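Local coordinates for protein VP5 (Halorubrum pleomorphic virus 2, PDB 6QGI) that probably acts as the envelope fusion protein of a pleomorphic virus of haloarchaea, merging the viral membrane with that of the host cell, at residues R271-A274 / A275-Q279; Q484-K487 / E488-K492. All coordinates share one frame; numbering follows the deposited sequence.

Interaction 1 of 2, residues R271-A274 / A275-Q279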
loop_
_atom_site.group_PDB
_atom_site.type_symbol
_atom_site.label_atom_id
_atom_site.label_comp_id
_atom_site.label_asym_id
_atom_site.label_seq_id
_atom_site.Cartn_x
_atom_site.Cartn_y
_atom_site.Cartn_z
ATOM N N ARG A 271 -5.892 -14.328 10.632
ATOM C CA ARG A 271 -4.628 -13.652 10.943
ATOM C C ARG A 271 -3.485 -14.680 11.011
ATOM O O ARG A 271 -2.474 -14.483 10.344
ATOM C CB ARG A 271 -4.758 -12.875 12.270
ATOM C CG ARG A 271 -3.522 -12.086 12.669
ATOM C CD ARG A 271 -3.342 -12.053 14.173
ATOM N NE ARG A 271 -2.228 -11.182 14.550
ATOM C CZ ARG A 271 -1.864 -10.899 15.798
ATOM N NH1 ARG A 271 -2.524 -11.428 16.823
ATOM N NH2 ARG A 271 -0.845 -10.086 16.033
ATOM N N GLU A 272 -3.664 -15.786 11.783
ATOM C CA GLU A 272 -2.675 -16.864 11.930
ATOM C C GLU A 272 -2.357 -17.515 10.572
ATOM O O GLU A 272 -1.181 -17.688 10.259
ATOM C CB GLU A 272 -3.163 -17.923 12.928
ATOM C CG GLU A 272 -2.118 -18.962 13.309
ATOM C CD GLU A 272 -2.591 -20.094 14.208
ATOM O OE1 GLU A 272 -3.749 -20.046 14.687
ATOM O OE2 GLU A 272 -1.797 -21.036 14.435
ATOM N N ARG A 273 -3.396 -17.848 9.771
ATOM C CA ARG A 273 -3.258 -18.444 8.438
ATOM C C ARG A 273 -2.408 -17.541 7.517
ATOM O O ARG A 273 -1.504 -18.047 6.848
ATOM C CB ARG A 273 -4.639 -18.711 7.816
ATOM C CG ARG A 273 -4.611 -19.690 6.647
ATOM C CD ARG A 273 -5.972 -19.850 5.993
ATOM N NE ARG A 273 -6.874 -20.696 6.779
ATOM C CZ ARG A 273 -7.075 -21.991 6.551
ATOM N NH1 ARG A 273 -6.455 -22.607 5.554
ATOM N NH2 ARG A 273 -7.910 -22.680 7.322
ATOM N N ALA A 274 -2.669 -16.211 7.522
ATOM C CA ALA A 274 -1.916 -15.233 6.724
ATOM C C ALA A 274 -0.462 -15.092 7.208
ATOM O O ALA A 274 0.426 -14.860 6.388
ATOM C CB ALA A 274 -2.607 -13.884 6.754
ATOM N N ALA A 275 -0.223 -15.243 8.529
ATOM C CA ALA A 275 1.106 -15.184 9.151
ATOM C C ALA A 275 1.939 -16.396 8.750
ATOM O O ALA A 275 3.150 -16.278 8.552
ATOM C CB ALA A 275 0.971 -15.124 10.664
ATOM N N MET A 276 1.269 -17.560 8.631
ATOM C CA MET A 276 1.839 -18.852 8.247
ATOM C C MET A 276 2.245 -18.830 6.775
ATOM O O MET A 276 3.322 -19.319 6.432
ATOM C CB MET A 276 0.832 -19.984 8.510
ATOM C CG MET A 276 0.583 -20.261 9.983
ATOM S SD MET A 276 -0.845 -21.351 10.271
ATOM C CE MET A 276 -0.168 -22.880 9.819
ATOM N N MET A 277 1.389 -18.231 5.916
ATOM C CA MET A 277 1.614 -18.068 4.477
ATOM C C MET A 277 2.760 -17.099 4.215
ATOM O O MET A 277 3.448 -17.235 3.206
ATOM C CB MET A 277 0.342 -17.576 3.777
ATOM C CG MET A 277 -0.688 -18.660 3.576
ATOM S SD MET A 277 -2.107 -18.089 2.612
ATOM C CE MET A 277 -3.121 -17.437 3.899
ATOM N N ALA A 278 2.959 -16.122 5.127
ATOM C CA ALA A 278 4.028 -15.122 5.073
ATOM C C ALA A 278 5.391 -15.758 5.361
ATOM O O ALA A 278 6.418 -15.216 4.950
ATOM C CB ALA A 278 3.749 -14.011 6.070
ATOM N N GLN A 279 5.396 -16.903 6.073
ATOM C CA GLN A 279 6.604 -17.648 6.424
ATOM C C GLN A 279 7.045 -18.584 5.285
ATOM O O GLN A 279 8.204 -19.003 5.261
ATOM C CB GLN A 279 6.386 -18.455 7.716
ATOM C CG GLN A 279 6.399 -17.609 8.984
ATOM C CD GLN A 279 6.280 -18.456 10.228
ATOM O OE1 GLN A 279 5.218 -19.007 10.540
ATOM N NE2 GLN A 279 7.372 -18.575 10.972
#
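Met-276 and Met-277 each reach back one turn of helix 270-279, to Glu-272 and Arg-273 respectively. The backbone supplies the polar part: Ala-275 N to Arg-271 O, Met-276 N to Glu-272 O at 2.9 Å and Met-277 N to Arg-273 O at 3.0 Å are regular i to i+4 alpha-helical bonds, while Ala-278 N to Ala-274 O is weak.

The side-chain contacts are van der Waals contacts, several of them against carbonyl oxygens. In both methionines CG lies anti to the carbonyl carbon (chi1 -70° in Met-276), which sends the chain back over the preceding turn. Met-276 CG thus sits 3.1 Å from Glu-272 O, and the two side chains cross, with Met-276 SD 4.1 Å from Glu-272 CG. Met-277 bends at chi3 (-88°), bringing CE to 3.9 Å from Arg-273 CG and 3.4 Å from Arg-273 O. The small Ala-274 suits the face against helix 285-292, where its side chain touches Asp-289 and Ala-292.

Arg-271 turns its guanidinium elsewhere, to a salt bridge with Asp-76 and a hydrogen bond with Leu-20 O. Because the methionines meet backbone carbonyls and CG methylenes, side-chain cohesion here is largely dispersive, and Arg-273 sends its guanidinium on to Asn-486 and Lys-487 of helix 476-496.

Interaction 2 of 2, residues Q484-K487 / E488-K492; sequences QQNK and ELIEK
Four i to i+4 backbone bonds run through this stretch, beginning with Glu-488 N to Gln-484 O, 2.9 Å and nearly along the C=O axis, and followed by one whose donor, Leu-489 N, stands 36° above the carbonyl plane of Gln-485. Glu-488 holds CG between its own backbone N and carbonyl carbon (chi1 62°), a rotamer that lays CG against Gln-484 O and Gln-485 O and carries the carboxylate back beside Gln-485. The two side chains point the same way, with Glu-488 OE2 3.8 Å from Gln-485 CG and the carboxylate turned 40° from the amide. Gln-485 OE1 is hydrogen-bonded to Ser-465 OG; an uncharged amide oxygen can accept a hydroxyl's bond without bringing a charge.

This is the middle of helix 476-496, near the end of the modelled chain. One face, with Asn-486, Leu-489 and Ile-490, packs on Ile-291 of helix 285-292, and Leu-489 also touches Ala-299 of strand 297-299.

Lys-487 and Glu-491, both partly exposed, form an i to i+4 pair of opposite charge. The extended lysine crosses the glutamate, Lys-487 CE coming to 3.4 Å from Glu-491 OE2, closer than the ammonium itself: the salt bridge from Lys-487 NZ to Glu-491 OE2 is long, at 3.9 Å. Branched Ile-490 presses CG1 to 3.3 Å from Asn-486 O, beside the bond from its own N.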
loop_
_atom_site.group_PDB
_atom_site.type_symbol
_atom_site.label_atom_id
_atom_site.label_comp_id
_atom_site.label_asym_id
_atom_site.label_seq_id
_atom_site.Cartn_x
_atom_site.Cartn_y
_atom_site.Cartn_z
ATOM N N GLN A 484 -14.533 -21.496 7.930
ATOM C CA GLN A 484 -14.794 -22.091 6.622
ATOM C C GLN A 484 -14.716 -21.061 5.502
ATOM O O GLN A 484 -14.065 -21.349 4.497
ATOM C CB GLN A 484 -16.143 -22.830 6.592
ATOM C CG GLN A 484 -16.314 -23.810 5.416
ATOM C CD GLN A 484 -15.145 -24.752 5.183
ATOM O OE1 GLN A 484 -14.570 -24.803 4.091
ATOM N NE2 GLN A 484 -14.766 -25.521 6.197
ATOM N N GLN A 485 -15.341 -19.866 5.677
ATOM C CA GLN A 485 -15.326 -18.785 4.676
ATOM C C GLN A 485 -13.901 -18.335 4.360
ATOM O O GLN A 485 -13.598 -18.027 3.204
ATOM C CB GLN A 485 -16.159 -17.582 5.132
ATOM C CG GLN A 485 -17.658 -17.745 4.897
ATOM C CD GLN A 485 -18.507 -16.879 5.801
ATOM O OE1 GLN A 485 -18.018 -16.176 6.693
ATOM N NE2 GLN A 485 -19.814 -16.924 5.597
ATOM N N ASN A 486 -13.027 -18.321 5.384
ATOM C CA ASN A 486 -11.624 -17.944 5.247
ATOM C C ASN A 486 -10.853 -19.019 4.480
ATOM O O ASN A 486 -10.088 -18.687 3.573
ATOM C CB ASN A 486 -11.000 -17.702 6.627
ATOM C CG ASN A 486 -9.530 -17.367 6.591
ATOM O OD1 ASN A 486 -8.687 -18.158 7.029
ATOM N ND2 ASN A 486 -9.190 -16.198 6.060
ATOM N N LYS A 487 -11.070 -20.302 4.839
ATOM C CA LYS A 487 -10.429 -21.465 4.222
ATOM C C LYS A 487 -10.781 -21.573 2.728
ATOM O O LYS A 487 -9.885 -21.842 1.927
ATOM C CB LYS A 487 -10.834 -22.753 4.963
ATOM C CG LYS A 487 -9.963 -23.965 4.643
ATOM C CD LYS A 487 -10.734 -25.269 4.829
ATOM C CE LYS A 487 -9.989 -26.457 4.266
ATOM N NZ LYS A 487 -10.859 -27.656 4.163
ATOM N N GLU A 488 -12.066 -21.350 2.354
ATOM C CA GLU A 488 -12.507 -21.456 0.962
ATOM C C GLU A 488 -12.040 -20.274 0.125
ATOM O O GLU A 488 -11.811 -20.467 -1.063
ATOM C CB GLU A 488 -14.026 -21.682 0.817
ATOM C CG GLU A 488 -14.943 -20.590 1.351
ATOM C CD GLU A 488 -16.394 -20.997 1.556
ATOM O OE1 GLU A 488 -16.724 -22.192 1.366
ATOM O OE2 GLU A 488 -17.204 -20.115 1.922
ATOM N N LEU A 489 -11.857 -19.080 0.728
ATOM C CA LEU A 489 -11.343 -17.910 0.009
ATOM C C LEU A 489 -9.855 -18.080 -0.293
ATOM O O LEU A 489 -9.410 -17.725 -1.386
ATOM C CB LEU A 489 -11.576 -16.605 0.783
ATOM C CG LEU A 489 -12.914 -15.897 0.564
ATOM C CD1 LEU A 489 -13.059 -14.719 1.507
ATOM C CD2 LEU A 489 -13.074 -15.428 -0.882
ATOM N N ILE A 490 -9.093 -18.642 0.665
ATOM C CA ILE A 490 -7.663 -18.890 0.512
ATOM C C ILE A 490 -7.460 -19.951 -0.583
ATOM O O ILE A 490 -6.708 -19.692 -1.524
ATOM C CB ILE A 490 -7.003 -19.262 1.875
ATOM C CG1 ILE A 490 -6.952 -18.049 2.854
ATOM C CG2 ILE A 490 -5.626 -19.924 1.721
ATOM C CD1 ILE A 490 -6.427 -16.664 2.314
ATOM N N GLU A 491 -8.177 -21.098 -0.498
ATOM C CA GLU A 491 -8.118 -22.182 -1.485
ATOM C C GLU A 491 -8.445 -21.672 -2.902
ATOM O O GLU A 491 -7.752 -22.055 -3.849
ATOM C CB GLU A 491 -9.058 -23.330 -1.102
ATOM C CG GLU A 491 -8.502 -24.233 -0.010
ATOM C CD GLU A 491 -9.419 -25.330 0.505
ATOM O OE1 GLU A 491 -10.659 -25.172 0.419
ATOM O OE2 GLU A 491 -8.891 -26.345 1.017
ATOM N N LYS A 492 -9.450 -20.770 -3.032
ATOM C CA LYS A 492 -9.863 -20.160 -4.302
ATOM C C LYS A 492 -8.707 -19.406 -4.964
ATOM O O LYS A 492 -8.493 -19.560 -6.170
ATOM C CB LYS A 492 -11.050 -19.204 -4.094
ATOM C CG LYS A 492 -12.397 -19.899 -3.941
ATOM C CD LYS A 492 -13.479 -18.930 -3.484
ATOM C CE LYS A 492 -14.754 -19.628 -3.085
ATOM N NZ LYS A 492 -15.844 -18.651 -2.827
#

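How the interactions relate
Interactions 1 and 2 belong to helices far apart in sequence that pack together in the fold, their centres about 14 Å apart. Arg-273 bridges them: its CD lies 3.7 Å from Ile-490 CG1, its NE 3.1 Å from Asn-486 OD1, and its NH2 3.6 Å from Lys-487 CG. The guanidinium therefore packs against an amide and the aliphatic part of a lysine. Met-277 CE adds a nonpolar touch, 3.7 Å from Ile-490 CD1. Helix 285-292 packs against both helices, Met-277 touching its Gln-285 and Ala-288. The N-linked glycan at Asn-396 belongs to another part of the chain, between strands 389-393 and 398-399.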